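Local coordinates for protein putative oxidoreductase (Pseudomonas putida, PDB 3L6D) that probably binds NADP and acts as an oxidoreductase, though its substrate and reaction are not established, at residues H136-F150 and A161-F175. Sequence-based numbering, arbitrary orientation.
Sequences HRESHSIHTGDREAF and AGHTVFLPWDEALAF
Thr164 OG1 hydrogen-bonds to both Ser141 OG at 2.7 Å and His143 ND1 at 2.9 Å. It meets the imidazole at its edge, in the ring plane. With OG1 anti to the backbone N (chi1 -163°), Thr164 presents its hydroxyl to both and turns CG2 to the edge of the Phe150 ring. His143 NE2 is hydrogen-bonded to Tyr100 OH, so the ring is held at both nitrogens. Thr144 OG1 donates to Leu167 O over 2.8 Å, tying the strand end to the loop before helix 169-199. Strands 140-145 and 163-166 pair in parallel, weakly in the middle; His143 N to Val165 O, 2.8 Å, is the shortest backbone bond across. A water joins Gly145 O to Trp169 N.

The Phe166 ring lies under Arg147, whose CA stands over one face, 3.9 Å from the ring centroid. The arginine chain bends at chi3 (-78°), bringing Arg147 CZ 3.6 Å from Phe166 CD2. Phe166 CD2 lies over the guanidinium face, but the planes are steeply inclined, not stacked. Phe166 CB in turn covers a face of the Phe150 ring. With an alanine at Phe166, the chain of Arg147 and the Phe150 ring would probably lose the surface they pack on, leaving a gap under helix 147-152. On the opposite sheet face, Ile142 CD1 touches Phe175 CD2 at 3.7 Å, and Ala172 CB presses tightly on Thr144 CB. Farther along that face His140 and His163 form an offset stack, planes 9° apart, with His163 CB over the His140 ring.

Strand 140-145, the helices 147-152 and 154-157 and strand 163-166 make a beta-alpha-beta crossover. It follows the antiparallel step from strand 121-128, beyond the parallel Rossmann strands, and 163-166 is outermost within this chain, before the long helix to the C-terminal domain.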
ATOM      1  N   HIS B 136     -10.741 -17.457   1.739  1.00 26.41           N
ATOM      2  CA  HIS B 136     -10.710 -16.415   2.779  1.00 27.85           C
ATOM      3  C   HIS B 136     -11.905 -15.469   2.624  1.00 28.30           C
ATOM      4  O   HIS B 136     -12.205 -15.033   1.506  1.00 28.16           O
ATOM      5  CB  HIS B 136      -9.397 -15.596   2.717  1.00 28.43           C
ATOM      6  CG  HIS B 136      -9.042 -14.951   4.019  1.00 29.96           C
ATOM      7  ND1 HIS B 136      -9.777 -13.923   4.564  1.00 30.22           N
ATOM      8  CD2 HIS B 136      -8.069 -15.233   4.919  1.00 29.79           C
ATOM      9  CE1 HIS B 136      -9.278 -13.595   5.748  1.00 30.12           C
ATOM     10  NE2 HIS B 136      -8.237 -14.376   5.986  1.00 31.01           N
ATOM     11  N   ARG B 137     -12.564 -15.176   3.748  1.00 28.75           N
ATOM     12  CA  ARG B 137     -13.657 -14.181   3.850  1.00 29.68           C
ATOM     13  C   ARG B 137     -13.266 -12.833   3.235  1.00 28.58           C
ATOM     14  O   ARG B 137     -14.125 -12.151   2.669  1.00 28.75           O
ATOM     15  CB  ARG B 137     -14.039 -13.915   5.318  1.00 31.06           C
ATOM     16  CG  ARG B 137     -15.052 -14.906   5.948  1.00 52.50           C
ATOM     17  CD  ARG B 137     -14.959 -14.905   7.508  1.00 34.08           C
ATOM     18  NE  ARG B 137     -14.343 -13.659   7.975  1.00 51.89           N
ATOM     19  CZ  ARG B 137     -13.299 -13.585   8.799  1.00 35.16           C
ATOM     20  NH1 ARG B 137     -12.751 -14.692   9.312  1.00 51.64           N
ATOM     21  NH2 ARG B 137     -12.819 -12.394   9.139  1.00 51.95           N
ATOM     22  N   GLU B 138     -11.998 -12.438   3.397  1.00 27.08           N
ATOM     23  CA  GLU B 138     -11.520 -11.120   2.902  1.00 26.76           C
ATOM     24  C   GLU B 138     -10.924 -11.133   1.485  1.00 24.84           C
ATOM     25  O   GLU B 138     -10.593 -10.079   0.961  1.00 24.15           O
ATOM     26  CB  GLU B 138     -10.520 -10.503   3.891  1.00 29.26           C
ATOM     27  CG  GLU B 138     -11.123 -10.319   5.327  1.00 40.34           C
ATOM     28  CD  GLU B 138     -10.283  -9.391   6.237  1.00 33.42           C
ATOM     29  OE1 GLU B 138     -10.091  -8.194   5.880  1.00 40.89           O
ATOM     30  OE2 GLU B 138      -9.838  -9.852   7.333  1.00 41.65           O
ATOM     31  N   SER B 139     -10.749 -12.311   0.879  1.00 22.93           N
ATOM     32  CA  SER B 139     -10.235 -12.390  -0.518  1.00 21.84           C
ATOM     33  C   SER B 139     -11.248 -11.880  -1.546  1.00 21.79           C
ATOM     34  O   SER B 139     -12.476 -11.991  -1.343  1.00 22.14           O
ATOM     35  CB  SER B 139      -9.820 -13.831  -0.859  1.00 20.39           C
ATOM     36  OG  SER B 139      -8.604 -14.170  -0.173  1.00 22.22           O
ATOM     37  N   HIS B 140     -10.750 -11.340  -2.660  1.00 21.14           N
ATOM     38  CA  HIS B 140     -11.643 -10.818  -3.679  1.00 22.61           C
ATOM     39  C   HIS B 140     -11.448 -11.591  -4.999  1.00 22.39           C
ATOM     40  O   HIS B 140     -10.365 -12.128  -5.251  1.00 22.44           O
ATOM     41  CB  HIS B 140     -11.415  -9.310  -3.935  1.00 23.11           C
ATOM     42  CG  HIS B 140     -12.040  -8.402  -2.923  1.00 23.05           C
ATOM     43  ND1 HIS B 140     -13.078  -7.545  -3.228  1.00 23.53           N
ATOM     44  CD2 HIS B 140     -11.728  -8.166  -1.625  1.00 23.01           C
ATOM     45  CE1 HIS B 140     -13.409  -6.852  -2.150  1.00 22.89           C
ATOM     46  NE2 HIS B 140     -12.604  -7.212  -1.162  1.00 23.80           N
ATOM     47  N   SER B 141     -12.523 -11.693  -5.805  1.00 23.14           N
ATOM     48  CA  SER B 141     -12.409 -12.210  -7.164  1.00 22.17           C
ATOM     49  C   SER B 141     -13.174 -11.287  -8.093  1.00 22.53           C
ATOM     50  O   SER B 141     -14.009 -10.542  -7.644  1.00 24.29           O
ATOM     51  CB  SER B 141     -12.976 -13.646  -7.271  1.00 22.41           C
ATOM     52  OG  SER B 141     -14.308 -13.636  -6.763  1.00 20.72           O
ATOM     53  N   ILE B 142     -12.890 -11.365  -9.387  1.00 21.24           N
ATOM     54  CA  ILE B 142     -13.620 -10.608 -10.395  1.00 22.62           C
ATOM     55  C   ILE B 142     -14.130 -11.639 -11.389  1.00 22.08           C
ATOM     56  O   ILE B 142     -13.404 -12.555 -11.698  1.00 21.72           O
ATOM     57  CB  ILE B 142     -12.618  -9.671 -11.149  1.00 24.13           C
ATOM     58  CG1 ILE B 142     -12.058  -8.597 -10.210  1.00 22.65           C
ATOM     59  CG2 ILE B 142     -13.310  -9.013 -12.347  1.00 23.41           C
ATOM     60  CD1 ILE B 142     -10.706  -8.010 -10.710  1.00 25.95           C
ATOM     61  N   HIS B 143     -15.378 -11.522 -11.850  1.00 22.98           N
ATOM     62  CA  HIS B 143     -15.932 -12.448 -12.841  1.00 22.45           C
ATOM     63  C   HIS B 143     -16.520 -11.677 -13.992  1.00 22.37           C
ATOM     64  O   HIS B 143     -16.925 -10.509 -13.822  1.00 21.66           O
ATOM     65  CB  HIS B 143     -17.015 -13.324 -12.175  1.00 22.37           C
ATOM     66  CG  HIS B 143     -16.452 -14.327 -11.213  1.00 23.27           C
ATOM     67  ND1 HIS B 143     -16.353 -14.085  -9.851  1.00 23.57           N
ATOM     68  CD2 HIS B 143     -15.916 -15.553 -11.419  1.00 21.74           C
ATOM     69  CE1 HIS B 143     -15.781 -15.126  -9.265  1.00 22.09           C
ATOM     70  NE2 HIS B 143     -15.506 -16.028 -10.199  1.00 24.27           N
ATOM     71  N   THR B 144     -16.508 -12.281 -15.188  1.00 21.86           N
ATOM     72  CA  THR B 144     -17.056 -11.631 -16.366  1.00 21.40           C
ATOM     73  C   THR B 144     -17.622 -12.751 -17.268  1.00 22.82           C
ATOM     74  O   THR B 144     -17.561 -13.920 -16.878  1.00 21.93           O
ATOM     75  CB  THR B 144     -15.996 -10.731 -17.096  1.00 21.94           C
ATOM     76  OG1 THR B 144     -16.653  -9.959 -18.104  1.00 18.59           O
ATOM     77  CG2 THR B 144     -14.870 -11.516 -17.714  1.00 19.58           C
ATOM     78  N   GLY B 145     -18.164 -12.407 -18.436  1.00 23.33           N
ATOM     79  CA  GLY B 145     -18.733 -13.394 -19.371  1.00 22.96           C
ATOM     80  C   GLY B 145     -20.250 -13.361 -19.285  1.00 23.06           C
ATOM     81  O   GLY B 145     -20.868 -12.352 -19.597  1.00 21.73           O
ATOM     82  N   ASP B 146     -20.839 -14.442 -18.775  1.00 23.31           N
ATOM     83  CA  ASP B 146     -22.287 -14.618 -18.734  1.00 24.49           C
ATOM     84  C   ASP B 146     -22.835 -14.211 -17.373  1.00 22.44           C
ATOM     85  O   ASP B 146     -22.666 -14.930 -16.370  1.00 21.74           O
ATOM     86  CB  ASP B 146     -22.595 -16.092 -19.035  1.00 28.16           C
ATOM     87  CG  ASP B 146     -24.082 -16.373 -19.267  1.00 43.16           C
ATOM     88  OD1 ASP B 146     -24.957 -16.108 -18.400  1.00 30.37           O
ATOM     89  OD2 ASP B 146     -24.366 -16.930 -20.340  1.00 32.27           O
ATOM     90  N   ARG B 147     -23.533 -13.064 -17.322  1.00 21.49           N
ATOM     91  CA  ARG B 147     -23.969 -12.512 -16.049  1.00 21.27           C
ATOM     92  C   ARG B 147     -24.970 -13.434 -15.372  1.00 21.34           C
ATOM     93  O   ARG B 147     -24.920 -13.612 -14.167  1.00 21.43           O
ATOM     94  CB  ARG B 147     -24.632 -11.112 -16.228  1.00 22.49           C
ATOM     95  CG  ARG B 147     -24.912 -10.363 -14.924  1.00 31.36           C
ATOM     96  CD  ARG B 147     -25.561  -8.940 -15.177  1.00 27.69           C
ATOM     97  NE  ARG B 147     -24.562  -7.923 -15.601  1.00 35.74           N
ATOM     98  CZ  ARG B 147     -23.866  -7.115 -14.789  1.00 29.20           C
ATOM     99  NH1 ARG B 147     -24.032  -7.158 -13.463  1.00 36.89           N
ATOM    100  NH2 ARG B 147     -22.983  -6.256 -15.301  1.00 36.21           N
ATOM    101  N   GLU B 148     -25.891 -13.986 -16.146  1.00 21.59           N
ATOM    102  CA  GLU B 148     -26.940 -14.846 -15.578  1.00 23.08           C
ATOM    103  C   GLU B 148     -26.329 -16.118 -14.960  1.00 22.56           C
ATOM    104  O   GLU B 148     -26.648 -16.473 -13.827  1.00 21.89           O
ATOM    105  CB  GLU B 148     -28.030 -15.146 -16.611  1.00 26.48           C
ATOM    106  CG  GLU B 148     -28.819 -13.888 -17.042  1.00 47.33           C
ATOM    107  CD  GLU B 148     -28.364 -13.360 -18.407  1.00 32.00           C
ATOM    108  OE1 GLU B 148     -27.182 -12.973 -18.562  1.00 47.31           O
ATOM    109  OE2 GLU B 148     -29.208 -13.394 -19.346  1.00 48.38           O
ATOM    110  N   ALA B 149     -25.414 -16.761 -15.677  1.00 21.60           N
ATOM    111  CA  ALA B 149     -24.749 -17.964 -15.118  1.00 20.72           C
ATOM    112  C   ALA B 149     -23.910 -17.623 -13.872  1.00 20.73           C
ATOM    113  O   ALA B 149     -23.851 -18.420 -12.889  1.00 21.11           O
ATOM    114  CB  ALA B 149     -23.870 -18.633 -16.178  1.00 19.76           C
ATOM    115  N   PHE B 150     -23.220 -16.476 -13.905  1.00 20.37           N
ATOM    116  CA  PHE B 150     -22.494 -16.038 -12.735  1.00 21.28           C
ATOM    117  C   PHE B 150     -23.455 -15.863 -11.525  1.00 21.89           C
ATOM    118  O   PHE B 150     -23.148 -16.305 -10.425  1.00 21.72           O
ATOM    119  CB  PHE B 150     -21.725 -14.721 -12.979  1.00 22.41           C
ATOM    120  CG  PHE B 150     -21.335 -14.034 -11.690  1.00 23.36           C
ATOM    121  CD1 PHE B 150     -20.229 -14.458 -10.991  1.00 24.96           C
ATOM    122  CD2 PHE B 150     -22.113 -13.022 -11.170  1.00 24.65           C
ATOM    123  CE1 PHE B 150     -19.866 -13.857  -9.775  1.00 25.91           C
ATOM    124  CE2 PHE B 150     -21.787 -12.400  -9.963  1.00 24.94           C
ATOM    125  CZ  PHE B 150     -20.652 -12.804  -9.277  1.00 26.70           C
ATOM    126  N   ALA B 161     -13.713 -16.922  -2.710  1.00 21.81           N
ATOM    127  CA  ALA B 161     -13.225 -15.623  -2.260  1.00 22.45           C
ATOM    128  C   ALA B 161     -14.451 -14.905  -1.793  1.00 23.17           C
ATOM    129  O   ALA B 161     -15.414 -14.773  -2.545  1.00 23.43           O
ATOM    130  CB  ALA B 161     -12.517 -14.849  -3.458  1.00 23.03           C
ATOM    131  N   GLY B 162     -14.439 -14.504  -0.522  1.00 23.01           N
ATOM    132  CA  GLY B 162     -15.591 -13.912   0.116  1.00 23.44           C
ATOM    133  C   GLY B 162     -16.240 -12.733  -0.587  1.00 24.17           C
ATOM    134  O   GLY B 162     -17.434 -12.526  -0.443  1.00 25.69           O
ATOM    135  N   HIS B 163     -15.479 -11.952  -1.337  1.00 23.00           N
ATOM    136  CA  HIS B 163     -16.061 -10.781  -1.977  1.00 24.41           C
ATOM    137  C   HIS B 163     -15.898 -11.015  -3.467  1.00 24.87           C
ATOM    138  O   HIS B 163     -14.852 -11.472  -3.898  1.00 26.52           O
ATOM    139  CB  HIS B 163     -15.307  -9.497  -1.602  1.00 24.35           C
ATOM    140  CG  HIS B 163     -15.365  -9.159  -0.137  1.00 27.43           C
ATOM    141  ND1 HIS B 163     -16.343  -8.347   0.416  1.00 25.57           N
ATOM    142  CD2 HIS B 163     -14.561  -9.527   0.886  1.00 25.56           C
ATOM    143  CE1 HIS B 163     -16.125  -8.229   1.715  1.00 27.00           C
ATOM    144  NE2 HIS B 163     -15.054  -8.933   2.024  1.00 25.96           N
ATOM    145  N   THR B 164     -16.947 -10.795  -4.235  1.00 25.20           N
ATOM    146  CA  THR B 164     -16.819 -10.959  -5.668  1.00 26.25           C
ATOM    147  C   THR B 164     -17.521  -9.823  -6.399  1.00 27.79           C
ATOM    148  O   THR B 164     -18.341  -9.132  -5.820  1.00 27.86           O
ATOM    149  CB  THR B 164     -17.243 -12.356  -6.158  1.00 27.54           C
ATOM    150  OG1 THR B 164     -16.699 -12.528  -7.489  1.00 32.70           O
ATOM    151  CG2 THR B 164     -18.782 -12.521  -6.154  1.00 30.28           C
ATOM    152  N   VAL B 165     -17.145  -9.568  -7.644  1.00 28.15           N
ATOM    153  CA  VAL B 165     -17.845  -8.543  -8.417  1.00 28.13           C
ATOM    154  C   VAL B 165     -17.917  -9.075  -9.865  1.00 27.39           C
ATOM    155  O   VAL B 165     -16.978  -9.707 -10.357  1.00 28.56           O
ATOM    156  CB  VAL B 165     -17.130  -7.138  -8.304  1.00 28.78           C
ATOM    157  CG1 VAL B 165     -15.704  -7.176  -8.967  1.00 32.38           C
ATOM    158  CG2 VAL B 165     -17.960  -6.052  -8.944  1.00 32.61           C
ATOM    159  N   PHE B 166     -19.053  -8.875 -10.511  1.00 25.75           N
ATOM    160  CA  PHE B 166     -19.143  -9.118 -11.928  1.00 24.47           C
ATOM    161  C   PHE B 166     -19.043  -7.771 -12.644  1.00 23.82           C
ATOM    162  O   PHE B 166     -19.750  -6.801 -12.321  1.00 21.94           O
ATOM    163  CB  PHE B 166     -20.468  -9.845 -12.262  1.00 23.95           C
ATOM    164  CG  PHE B 166     -20.599 -10.218 -13.714  1.00 22.69           C
ATOM    165  CD1 PHE B 166     -20.273 -11.505 -14.147  1.00 23.57           C
ATOM    166  CD2 PHE B 166     -21.048  -9.286 -14.646  1.00 24.45           C
ATOM    167  CE1 PHE B 166     -20.388 -11.848 -15.467  1.00 23.39           C
ATOM    168  CE2 PHE B 166     -21.145  -9.628 -15.992  1.00 23.02           C
ATOM    169  CZ  PHE B 166     -20.807 -10.890 -16.399  1.00 24.22           C
ATOM    170  N   LEU B 167     -18.186  -7.729 -13.654  1.00 23.80           N
ATOM    171  CA  LEU B 167     -18.128  -6.610 -14.549  1.00 22.46           C
ATOM    172  C   LEU B 167     -18.255  -7.146 -15.983  1.00 21.20           C
ATOM    173  O   LEU B 167     -17.839  -8.289 -16.255  1.00 21.58           O
ATOM    174  CB  LEU B 167     -16.765  -5.889 -14.391  1.00 22.81           C
ATOM    175  CG  LEU B 167     -16.546  -5.217 -13.035  1.00 17.74           C
ATOM    176  CD1 LEU B 167     -15.090  -4.826 -12.914  1.00 22.77           C
ATOM    177  CD2 LEU B 167     -17.473  -4.004 -12.969  1.00 23.43           C
ATOM    178  N   PRO B 168     -18.792  -6.323 -16.906  1.00 20.07           N
ATOM    179  CA  PRO B 168     -18.863  -6.753 -18.305  1.00 20.58           C
ATOM    180  C   PRO B 168     -17.464  -6.891 -18.894  1.00 21.91           C
ATOM    181  O   PRO B 168     -16.525  -6.231 -18.416  1.00 20.17           O
ATOM    182  CB  PRO B 168     -19.625  -5.587 -19.005  1.00 20.95           C
ATOM    183  CG  PRO B 168     -19.408  -4.401 -18.136  1.00 28.36           C
ATOM    184  CD  PRO B 168     -19.366  -4.971 -16.701  1.00 20.01           C
ATOM    185  N   TRP B 169     -17.347  -7.728 -19.928  1.00 23.51           N
ATOM    186  CA  TRP B 169     -16.077  -8.161 -20.494  1.00 25.05           C
ATOM    187  C   TRP B 169     -14.934  -7.112 -20.512  1.00 25.15           C
ATOM    188  O   TRP B 169     -13.866  -7.299 -19.939  1.00 23.68           O
ATOM    189  CB  TRP B 169     -16.295  -8.739 -21.914  1.00 27.49           C
ATOM    190  CG  TRP B 169     -15.122  -9.549 -22.295  1.00 32.48           C
ATOM    191  CD1 TRP B 169     -13.989  -9.097 -22.936  1.00 29.97           C
ATOM    192  CD2 TRP B 169     -14.872 -10.938 -21.961  1.00 30.57           C
ATOM    193  NE1 TRP B 169     -13.079 -10.144 -23.068  1.00 33.80           N
ATOM    194  CE2 TRP B 169     -13.593 -11.271 -22.461  1.00 31.76           C
ATOM    195  CE3 TRP B 169     -15.627 -11.939 -21.353  1.00 31.72           C
ATOM    196  CZ2 TRP B 169     -13.047 -12.574 -22.345  1.00 32.87           C
ATOM    197  CZ3 TRP B 169     -15.078 -13.241 -21.248  1.00 32.93           C
ATOM    198  CH2 TRP B 169     -13.799 -13.530 -21.719  1.00 29.84           C
ATOM    199  N   ASP B 170     -15.150  -6.007 -21.179  1.00 26.14           N
ATOM    200  CA  ASP B 170     -14.030  -5.128 -21.380  1.00 28.99           C
ATOM    201  C   ASP B 170     -13.644  -4.364 -20.113  1.00 27.12           C
ATOM    202  O   ASP B 170     -12.439  -4.104 -19.876  1.00 24.55           O
ATOM    203  CB  ASP B 170     -14.314  -4.246 -22.576  1.00 33.55           C
ATOM    204  CG  ASP B 170     -14.419  -5.087 -23.853  1.00 52.28           C
ATOM    205  OD1 ASP B 170     -13.413  -5.767 -24.203  1.00 36.61           O
ATOM    206  OD2 ASP B 170     -15.527  -5.145 -24.437  1.00 36.99           O
ATOM    207  N   GLU B 171     -14.652  -4.087 -19.281  1.00 24.31           N
ATOM    208  CA  GLU B 171     -14.367  -3.466 -17.989  1.00 23.34           C
ATOM    209  C   GLU B 171     -13.631  -4.455 -17.060  1.00 21.72           C
ATOM    210  O   GLU B 171     -12.705  -4.070 -16.356  1.00 22.12           O
ATOM    211  CB  GLU B 171     -15.659  -2.975 -17.348  1.00 22.39           C
ATOM    212  CG  GLU B 171     -16.265  -1.816 -18.147  1.00 26.77           C
ATOM    213  CD  GLU B 171     -17.466  -1.216 -17.470  1.00 22.67           C
ATOM    214  OE1 GLU B 171     -17.826  -1.685 -16.388  1.00 26.39           O
ATOM    215  OE2 GLU B 171     -18.078  -0.275 -18.034  1.00 28.09           O
ATOM    216  N   ALA B 172     -14.037  -5.711 -17.076  1.00 20.37           N
ATOM    217  CA  ALA B 172     -13.380  -6.705 -16.202  1.00 20.75           C
ATOM    218  C   ALA B 172     -11.893  -6.864 -16.479  1.00 20.13           C
ATOM    219  O   ALA B 172     -11.063  -6.868 -15.549  1.00 20.39           O
ATOM    220  CB  ALA B 172     -14.087  -8.071 -16.268  1.00 19.90           C
ATOM    221  N   LEU B 173     -11.533  -6.970 -17.752  1.00 19.69           N
ATOM    222  CA  LEU B 173     -10.142  -7.152 -18.097  1.00 22.13           C
ATOM    223  C   LEU B 173      -9.324  -5.928 -17.731  1.00 21.94           C
ATOM    224  O   LEU B 173      -8.234  -6.060 -17.151  1.00 22.22           O
ATOM    225  CB  LEU B 173      -9.957  -7.481 -19.592  1.00 25.33           C
ATOM    226  CG  LEU B 173     -10.712  -8.732 -20.037  1.00 31.96           C
ATOM    227  CD1 LEU B 173     -10.526  -8.951 -21.527  1.00 28.35           C
ATOM    228  CD2 LEU B 173     -10.253  -9.887 -19.254  1.00 28.94           C
ATOM    229  N   ALA B 174      -9.860  -4.754 -18.059  1.00 20.15           N
ATOM    230  CA  ALA B 174      -9.197  -3.482 -17.796  1.00 20.20           C
ATOM    231  C   ALA B 174      -9.040  -3.292 -16.293  1.00 21.04           C
ATOM    232  O   ALA B 174      -7.955  -2.922 -15.797  1.00 21.46           O
ATOM    233  CB  ALA B 174     -10.034  -2.315 -18.378  1.00 19.85           C
ATOM    234  N   PHE B 175     -10.115  -3.553 -15.566  1.00 19.80           N
ATOM    235  CA  PHE B 175     -10.046  -3.350 -14.135  1.00 20.56           C
ATOM    236  C   PHE B 175      -9.010  -4.290 -13.494  1.00 22.15           C
ATOM    237  O   PHE B 175      -8.262  -3.899 -12.595  1.00 22.62           O
ATOM    238  CB  PHE B 175     -11.397  -3.566 -13.493  1.00 19.71           C
ATOM    239  CG  PHE B 175     -11.357  -3.381 -12.008  1.00 23.29           C
ATOM    240  CD1 PHE B 175     -11.088  -2.119 -11.478  1.00 20.61           C
ATOM    241  CD2 PHE B 175     -11.578  -4.444 -11.162  1.00 19.24           C
ATOM    242  CE1 PHE B 175     -11.014  -1.919 -10.082  1.00 23.38           C
ATOM    243  CE2 PHE B 175     -11.516  -4.275  -9.764  1.00 23.91           C
ATOM    244  CZ  PHE B 175     -11.230  -2.984  -9.229  1.00 21.17           C
TER
HETATM  245  O   HOH W   1     -19.806  -9.579 -20.157  1.00 27.21           O